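Local coordinates for protein putative polyketide synthase (Brevibacillus brevis, PDB 5HU7) that probably dehydrates beta-hydroxyacyl intermediates carried on an acyl carrier protein, as the dehydratase domain of a trans-acyltransferase polyketide synthase, at residues A150-I155 / Q181-P186; H188-L193 / V256-I261. All coordinates share one frame; numbering follows the deposited sequence.

Contact 1 (A150-I155 / Q181-P186); sequences AESSEI and QVYRAP
Arg184 meets Ser153 and Glu154 through both its backbone and its guanidinium. CG lies anti to the backbone N (chi1 -173°), and a bend at chi3 then brings the guanidinium over Ser153, whose OG sits against one face, 2.9 Å from Arg184 NH2. The angle is poor, so this is close polar packing and not a hydrogen bond. The Glu154 carboxylate stays beyond salt-bridge range, with OE2 4.1 Å from Arg184 NH2, although opposite charge probably still draws the groups together. Arg184 NE makes a weak hydrogen bond to the hydroxyl of Tyr222, on helix 212-227. In the backbone, Arg184 O accepts a hydrogen bond from Ser153 N at 2.8 Å and a weak, longer one from Glu154 N. Arg184 N donates to Glu154 O at 2.9 Å. Two residues thus face one, a classic beta bulge where strand 154-157, an edge strand of the hot-dog sheet within this chain, begins pairing antiparallel with strand 179-185. On the opposite face from the Arg184 side chain, Ile155 and Tyr183, the next pair and non-hydrogen-bonded, lie side by side. Ile155 CG2 lies over one ring face, offset toward the rim, and CD1 packs 3.7 Å from Tyr183 CE2. Ser152 OG approaches the ring edge in plane, 3.8 Å from Tyr183 CD2, while hydrogen-bonding to Gln149 O.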
ATOM      1  N   ALA A 150       2.144 -11.846 -47.093  1.00 90.36           N
ATOM      2  CA  ALA A 150       2.081 -12.308 -48.497  1.00 91.46           C
ATOM      3  C   ALA A 150       0.722 -12.897 -48.874  1.00 97.00           C
ATOM      4  O   ALA A 150       0.355 -12.909 -50.038  1.00 99.09           O
ATOM      5  CB  ALA A 150       3.168 -13.339 -48.756  1.00 93.29           C
ATOM      6  N   GLU A 151      -0.001 -13.396 -47.887  1.00 94.07           N
ATOM      7  CA  GLU A 151      -1.325 -13.997 -48.019  1.00 94.80           C
ATOM      8  C   GLU A 151      -2.471 -12.956 -48.253  1.00 98.05           C
ATOM      9  O   GLU A 151      -3.555 -13.347 -48.678  1.00 98.78           O
ATOM     10  CB  GLU A 151      -1.597 -14.786 -46.694  1.00 94.03           C
ATOM     11  CG  GLU A 151      -2.810 -15.698 -46.666  1.00107.02           C
ATOM     12  CD  GLU A 151      -3.166 -16.177 -45.273  1.00128.67           C
ATOM     13  OE1 GLU A 151      -2.240 -16.375 -44.450  1.00127.40           O
ATOM     14  OE2 GLU A 151      -4.379 -16.313 -44.992  1.00121.30           O
ATOM     15  N   SER A 152      -2.248 -11.654 -48.004  1.00 93.23           N
ATOM     16  CA  SER A 152      -3.316 -10.670 -48.031  1.00 93.65           C
ATOM     17  C   SER A 152      -3.839 -10.338 -49.435  1.00100.78           C
ATOM     18  O   SER A 152      -3.111 -10.385 -50.439  1.00101.72           O
ATOM     19  CB  SER A 152      -2.918  -9.399 -47.279  1.00 98.31           C
ATOM     20  OG  SER A 152      -1.631  -8.915 -47.619  1.00116.63           O
ATOM     21  N   SER A 153      -5.146 -10.038 -49.483  1.00 98.34           N
ATOM     22  CA  SER A 153      -5.870  -9.665 -50.691  1.00100.41           C
ATOM     23  C   SER A 153      -5.883  -8.133 -50.851  1.00106.63           C
ATOM     24  O   SER A 153      -6.042  -7.636 -51.963  1.00111.07           O
ATOM     25  CB  SER A 153      -7.289 -10.206 -50.624  1.00104.81           C
ATOM     26  OG  SER A 153      -7.965  -9.757 -49.457  1.00119.53           O
ATOM     27  N   GLU A 154      -5.748  -7.391 -49.742  1.00 98.90           N
ATOM     28  CA  GLU A 154      -5.688  -5.941 -49.748  1.00 97.43           C
ATOM     29  C   GLU A 154      -4.738  -5.462 -48.655  1.00 94.64           C
ATOM     30  O   GLU A 154      -4.579  -6.127 -47.629  1.00 92.46           O
ATOM     31  CB  GLU A 154      -7.074  -5.351 -49.440  1.00 98.97           C
ATOM     32  CG  GLU A 154      -8.020  -5.338 -50.616  1.00115.72           C
ATOM     33  CD  GLU A 154      -9.244  -4.465 -50.430  1.00141.29           C
ATOM     34  OE1 GLU A 154      -9.310  -3.740 -49.412  1.00134.00           O
ATOM     35  OE2 GLU A 154     -10.139  -4.500 -51.306  1.00144.53           O
ATOM     36  N   ILE A 155      -4.146  -4.282 -48.867  1.00 87.33           N
ATOM     37  CA  ILE A 155      -3.328  -3.569 -47.883  1.00 83.54           C
ATOM     38  C   ILE A 155      -3.860  -2.147 -47.893  1.00 85.76           C
ATOM     39  O   ILE A 155      -3.889  -1.503 -48.933  1.00 86.28           O
ATOM     40  CB  ILE A 155      -1.821  -3.598 -48.124  1.00 86.62           C
ATOM     41  CG1 ILE A 155      -1.354  -5.037 -48.366  1.00 86.48           C
ATOM     42  CG2 ILE A 155      -1.093  -2.961 -46.931  1.00 84.21           C
ATOM     43  CD1 ILE A 155       0.066  -5.164 -48.676  1.00 88.90           C
ATOM     44  N   GLN A 181      -0.565   0.594 -41.206  1.00 76.75           N
ATOM     45  CA  GLN A 181      -1.190  -0.060 -42.349  1.00 76.54           C
ATOM     46  C   GLN A 181      -1.929  -1.283 -41.913  1.00 76.39           C
ATOM     47  O   GLN A 181      -1.660  -1.815 -40.843  1.00 73.18           O
ATOM     48  CB  GLN A 181      -0.141  -0.400 -43.428  1.00 80.43           C
ATOM     49  CG  GLN A 181       1.104  -1.103 -42.889  1.00 82.76           C
ATOM     50  CD  GLN A 181       2.171  -1.271 -43.939  1.00 99.62           C
ATOM     51  OE1 GLN A 181       2.021  -2.037 -44.889  1.00 97.71           O
ATOM     52  NE2 GLN A 181       3.280  -0.579 -43.787  1.00 90.77           N
ATOM     53  N   VAL A 182      -2.877  -1.730 -42.731  1.00 75.83           N
ATOM     54  CA  VAL A 182      -3.668  -2.911 -42.411  1.00 75.32           C
ATOM     55  C   VAL A 182      -3.575  -3.886 -43.540  1.00 76.04           C
ATOM     56  O   VAL A 182      -3.952  -3.562 -44.650  1.00 78.31           O
ATOM     57  CB  VAL A 182      -5.137  -2.546 -42.104  1.00 80.36           C
ATOM     58  CG1 VAL A 182      -5.973  -3.789 -41.877  1.00 79.96           C
ATOM     59  CG2 VAL A 182      -5.204  -1.629 -40.901  1.00 79.11           C
ATOM     60  N   TYR A 183      -3.129  -5.097 -43.235  1.00 71.45           N
ATOM     61  CA  TYR A 183      -3.058  -6.225 -44.173  1.00 72.47           C
ATOM     62  C   TYR A 183      -4.318  -7.075 -44.004  1.00 78.97           C
ATOM     63  O   TYR A 183      -4.498  -7.666 -42.962  1.00 78.02           O
ATOM     64  CB  TYR A 183      -1.853  -7.085 -43.836  1.00 71.66           C
ATOM     65  CG  TYR A 183      -0.517  -6.419 -44.066  1.00 73.16           C
ATOM     66  CD1 TYR A 183       0.114  -5.718 -43.052  1.00 73.10           C
ATOM     67  CD2 TYR A 183       0.191  -6.631 -45.237  1.00 77.00           C
ATOM     68  CE1 TYR A 183       1.375  -5.169 -43.228  1.00 74.14           C
ATOM     69  CE2 TYR A 183       1.465  -6.107 -45.417  1.00 79.65           C
ATOM     70  CZ  TYR A 183       2.048  -5.357 -44.414  1.00 86.95           C
ATOM     71  OH  TYR A 183       3.304  -4.832 -44.576  1.00 93.77           O
ATOM     72  N   ARG A 184      -5.164  -7.163 -45.023  1.00 81.69           N
ATOM     73  CA  ARG A 184      -6.378  -7.953 -44.931  1.00 83.45           C
ATOM     74  C   ARG A 184      -6.253  -9.226 -45.692  1.00 93.20           C
ATOM     75  O   ARG A 184      -5.881  -9.247 -46.862  1.00 95.27           O
ATOM     76  CB  ARG A 184      -7.633  -7.236 -45.460  1.00 88.47           C
ATOM     77  CG  ARG A 184      -8.908  -8.086 -45.172  1.00115.12           C
ATOM     78  CD  ARG A 184     -10.225  -7.565 -45.687  1.00134.74           C
ATOM     79  NE  ARG A 184     -10.223  -7.374 -47.141  1.00145.38           N
ATOM     80  CZ  ARG A 184     -10.379  -8.346 -48.045  1.00160.75           C
ATOM     81  NH1 ARG A 184     -10.530  -9.613 -47.666  1.00141.40           N
ATOM     82  NH2 ARG A 184     -10.365  -8.053 -49.343  1.00151.14           N
ATOM     83  N   ALA A 185      -6.743 -10.265 -45.079  1.00 91.39           N
ATOM     84  CA  ALA A 185      -6.821 -11.545 -45.729  1.00 94.29           C
ATOM     85  C   ALA A 185      -8.175 -12.112 -45.378  1.00102.82           C
ATOM     86  O   ALA A 185      -8.813 -11.644 -44.429  1.00101.90           O
ATOM     87  CB  ALA A 185      -5.739 -12.450 -45.182  1.00 94.46           C
ATOM     88  N   PRO A 186      -8.618 -13.169 -46.068  1.00103.62           N
ATOM     89  CA  PRO A 186      -9.874 -13.817 -45.670  1.00104.17           C
ATOM     90  C   PRO A 186      -9.696 -14.449 -44.285  1.00104.08           C
ATOM     91  O   PRO A 186      -8.737 -15.191 -44.073  1.00103.29           O
ATOM     92  CB  PRO A 186     -10.080 -14.864 -46.777  1.00109.05           C
ATOM     93  CG  PRO A 186      -9.220 -14.390 -47.900  1.00114.41           C
ATOM     94  CD  PRO A 186      -8.018 -13.870 -47.216  1.00107.60           C
TER

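Contact 2 (H188-L193 / V256-I261); sequences HVLVKL and VKYALI
The Tyr258 ring lies at a slant to its neighbours on strand 188-193, with Leu190 and Lys192 meeting it obliquely. Leu190 CG is 3.9 Å from Tyr258 CD2, and the Lys192 chain, extended through chi3 (172°), runs past the ring until CD lies 3.7 Å from Tyr258 OH. Its ammonium continues outward to a salt bridge with Asp180. The His188 ring is likewise oblique to Leu260, whose CD1 lies 3.7 Å from His188 ND1, a buried nitrogen with no polar partner in the model. Helix 145-150 packs on this side. The other side is aliphatic: Val189 CG2 touches Ile261 CB at 3.7 Å, Val191 and Ala259 pair beside them, and Leu193 CD1 reaches Val256 CG1 at 3.7 Å. Helix 212-227 lies against it through Ser215, Leu216 and Ser219. Val189 with Ile261 and Val191 with Ala259 exchange reciprocal backbone hydrogen bonds, and Leu193 N adds one to Lys257 O at 2.8 Å. Lys257 and Tyr258 both face Cys281, a classic bulge on the next strand pair. An antiparallel sheet curled round a long helix defines the hot-dog fold; strands 188-193 and 258-263 against helix 212-227 fit it, consistent with a dehydratase's second hot-dog half.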
ATOM      1  N   HIS A 188      -8.735 -12.809 -41.461  1.00 90.58           N
ATOM      2  CA  HIS A 188      -7.873 -12.050 -40.544  1.00 87.48           C
ATOM      3  C   HIS A 188      -7.474 -10.667 -41.034  1.00 85.96           C
ATOM      4  O   HIS A 188      -7.493 -10.385 -42.224  1.00 85.43           O
ATOM      5  CB  HIS A 188      -6.589 -12.844 -40.160  1.00 88.24           C
ATOM      6  CG  HIS A 188      -5.504 -12.910 -41.200  1.00 93.94           C
ATOM      7  ND1 HIS A 188      -4.704 -11.804 -41.505  1.00 96.32           N
ATOM      8  CD2 HIS A 188      -5.044 -13.969 -41.898  1.00 97.77           C
ATOM      9  CE1 HIS A 188      -3.852 -12.209 -42.435  1.00 97.24           C
ATOM     10  NE2 HIS A 188      -4.000 -13.507 -42.688  1.00 98.62           N
ATOM     11  N   VAL A 189      -7.066  -9.824 -40.078  1.00 78.91           N
ATOM     12  CA  VAL A 189      -6.492  -8.521 -40.339  1.00 77.35           C
ATOM     13  C   VAL A 189      -5.211  -8.462 -39.538  1.00 76.13           C
ATOM     14  O   VAL A 189      -5.197  -8.899 -38.393  1.00 73.26           O
ATOM     15  CB  VAL A 189      -7.427  -7.309 -40.075  1.00 82.44           C
ATOM     16  CG1 VAL A 189      -8.613  -7.341 -41.009  1.00 83.92           C
ATOM     17  CG2 VAL A 189      -7.903  -7.251 -38.635  1.00 81.64           C
ATOM     18  N   LEU A 190      -4.105  -8.045 -40.173  1.00 71.78           N
ATOM     19  CA  LEU A 190      -2.820  -7.887 -39.491  1.00 69.68           C
ATOM     20  C   LEU A 190      -2.569  -6.396 -39.498  1.00 70.01           C
ATOM     21  O   LEU A 190      -2.399  -5.799 -40.564  1.00 69.60           O
ATOM     22  CB  LEU A 190      -1.680  -8.664 -40.164  1.00 71.10           C
ATOM     23  CG  LEU A 190      -0.298  -8.424 -39.572  1.00 75.81           C
ATOM     24  CD1 LEU A 190      -0.156  -9.127 -38.229  1.00 73.05           C
ATOM     25  CD2 LEU A 190       0.804  -8.856 -40.564  1.00 80.14           C
ATOM     26  N   VAL A 191      -2.618  -5.783 -38.322  1.00 63.48           N
ATOM     27  CA  VAL A 191      -2.474  -4.348 -38.199  1.00 64.39           C
ATOM     28  C   VAL A 191      -1.055  -4.016 -37.832  1.00 68.64           C
ATOM     29  O   VAL A 191      -0.568  -4.522 -36.824  1.00 66.53           O
ATOM     30  CB  VAL A 191      -3.427  -3.801 -37.094  1.00 67.62           C
ATOM     31  CG1 VAL A 191      -3.339  -2.289 -37.000  1.00 68.30           C
ATOM     32  CG2 VAL A 191      -4.860  -4.223 -37.347  1.00 66.82           C
ATOM     33  N   LYS A 192      -0.422  -3.127 -38.585  1.00 67.19           N
ATOM     34  CA  LYS A 192       0.906  -2.630 -38.230  1.00 68.57           C
ATOM     35  C   LYS A 192       0.660  -1.386 -37.375  1.00 73.75           C
ATOM     36  O   LYS A 192      -0.002  -0.443 -37.819  1.00 71.21           O
ATOM     37  CB  LYS A 192       1.731  -2.281 -39.459  1.00 70.56           C
ATOM     38  CG  LYS A 192       3.150  -1.858 -39.103  1.00 89.46           C
ATOM     39  CD  LYS A 192       4.050  -1.857 -40.317  1.00 96.03           C
ATOM     40  CE  LYS A 192       5.400  -1.266 -40.022  1.00110.97           C
ATOM     41  NZ  LYS A 192       5.341   0.203 -39.784  1.00131.17           N
ATOM     42  N   LEU A 193       1.160  -1.407 -36.152  1.00 72.54           N
ATOM     43  CA  LEU A 193       0.924  -0.345 -35.185  1.00 72.54           C
ATOM     44  C   LEU A 193       2.078   0.607 -35.045  1.00 78.55           C
ATOM     45  O   LEU A 193       3.232   0.207 -35.082  1.00 78.75           O
ATOM     46  CB  LEU A 193       0.640  -0.957 -33.803  1.00 70.67           C
ATOM     47  CG  LEU A 193      -0.588  -1.830 -33.721  1.00 73.80           C
ATOM     48  CD1 LEU A 193      -0.559  -2.628 -32.468  1.00 73.55           C
ATOM     49  CD2 LEU A 193      -1.866  -1.013 -33.833  1.00 75.38           C
ATOM     50  N   VAL A 256       4.871  -3.980 -28.724  1.00 75.99           N
ATOM     51  CA  VAL A 256       3.758  -4.306 -29.601  1.00 72.70           C
ATOM     52  C   VAL A 256       3.832  -3.510 -30.910  1.00 75.50           C
ATOM     53  O   VAL A 256       3.518  -2.332 -30.938  1.00 74.13           O
ATOM     54  CB  VAL A 256       2.432  -4.092 -28.854  1.00 74.19           C
ATOM     55  CG1 VAL A 256       1.230  -4.361 -29.769  1.00 73.04           C
ATOM     56  CG2 VAL A 256       2.389  -4.967 -27.597  1.00 72.66           C
ATOM     57  N   LYS A 257       4.274  -4.160 -31.981  1.00 73.40           N
ATOM     58  CA  LYS A 257       4.368  -3.546 -33.299  1.00 73.89           C
ATOM     59  C   LYS A 257       3.251  -4.004 -34.227  1.00 72.27           C
ATOM     60  O   LYS A 257       2.927  -3.282 -35.156  1.00 70.19           O
ATOM     61  CB  LYS A 257       5.740  -3.836 -33.895  1.00 79.55           C
ATOM     62  CG  LYS A 257       6.903  -3.391 -33.005  1.00101.92           C
ATOM     63  CD  LYS A 257       6.788  -1.946 -32.483  1.00114.21           C
ATOM     64  CE  LYS A 257       8.128  -1.282 -32.233  1.00132.56           C
ATOM     65  NZ  LYS A 257       8.930  -1.981 -31.192  1.00142.27           N
ATOM     66  N   TYR A 258       2.608  -5.147 -33.937  1.00 67.01           N
ATOM     67  CA  TYR A 258       1.522  -5.683 -34.748  1.00 64.99           C
ATOM     68  C   TYR A 258       0.474  -6.314 -33.906  1.00 69.00           C
ATOM     69  O   TYR A 258       0.782  -6.901 -32.864  1.00 68.38           O
ATOM     70  CB  TYR A 258       2.017  -6.812 -35.677  1.00 65.26           C
ATOM     71  CG  TYR A 258       2.967  -6.371 -36.769  1.00 65.91           C
ATOM     72  CD1 TYR A 258       4.331  -6.274 -36.536  1.00 68.82           C
ATOM     73  CD2 TYR A 258       2.505  -6.099 -38.046  1.00 66.76           C
ATOM     74  CE1 TYR A 258       5.203  -5.859 -37.527  1.00 69.78           C
ATOM     75  CE2 TYR A 258       3.369  -5.680 -39.048  1.00 70.18           C
ATOM     76  CZ  TYR A 258       4.724  -5.578 -38.791  1.00 80.95           C
ATOM     77  OH  TYR A 258       5.606  -5.160 -39.760  1.00 90.66           O
ATOM     78  N   ALA A 259      -0.749  -6.333 -34.447  1.00 64.24           N
ATOM     79  CA  ALA A 259      -1.881  -7.035 -33.863  1.00 60.27           C
ATOM     80  C   ALA A 259      -2.509  -7.888 -34.960  1.00 61.99           C
ATOM     81  O   ALA A 259      -2.843  -7.368 -36.015  1.00 61.74           O
ATOM     82  CB  ALA A 259      -2.904  -6.042 -33.318  1.00 59.52           C
ATOM     83  N   LEU A 260      -2.584  -9.193 -34.753  1.00 61.89           N
ATOM     84  CA  LEU A 260      -3.246 -10.111 -35.671  1.00 62.61           C
ATOM     85  C   LEU A 260      -4.619 -10.350 -35.073  1.00 64.61           C
ATOM     86  O   LEU A 260      -4.690 -10.753 -33.929  1.00 61.71           O
ATOM     87  CB  LEU A 260      -2.490 -11.427 -35.791  1.00 62.80           C
ATOM     88  CG  LEU A 260      -3.126 -12.493 -36.709  1.00 67.45           C
ATOM     89  CD1 LEU A 260      -3.140 -12.056 -38.136  1.00 70.31           C
ATOM     90  CD2 LEU A 260      -2.397 -13.779 -36.598  1.00 66.89           C
ATOM     91  N   ILE A 261      -5.696 -10.040 -35.805  1.00 64.06           N
ATOM     92  CA  ILE A 261      -7.053 -10.179 -35.297  1.00 64.55           C
ATOM     93  C   ILE A 261      -7.774 -11.176 -36.179  1.00 74.45           C
ATOM     94  O   ILE A 261      -7.714 -11.077 -37.402  1.00 75.87           O
ATOM     95  CB  ILE A 261      -7.810  -8.817 -35.280  1.00 68.15           C
ATOM     96  CG1 ILE A 261      -7.057  -7.731 -34.469  1.00 68.74           C
ATOM     97  CG2 ILE A 261      -9.225  -8.990 -34.725  1.00 69.29           C
ATOM     98  CD1 ILE A 261      -7.310  -6.342 -34.977  1.00 77.33           C
TER

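Contacts 1 and 2 are successive strand pairings in the same sheet, their centres about 11 Å apart. The joint is the hairpin formed by strands 179-185 and 188-193, which carries one segment of each contact: Tyr183 O and Leu190 N lie 2.8 Å apart and Gln181 O and Lys192 N 2.9 Å, both probable hydrogen bonds. The order across the sheet is therefore 258-263, 188-193, 179-185 and 154-157, running from the buried pairing of contact 2 out to the surface pairing of contact 1. Helix 212-227 reaches both contacts. Side chains also meet, Glu151 OE2 packing 3.6 Å from His188 NE2.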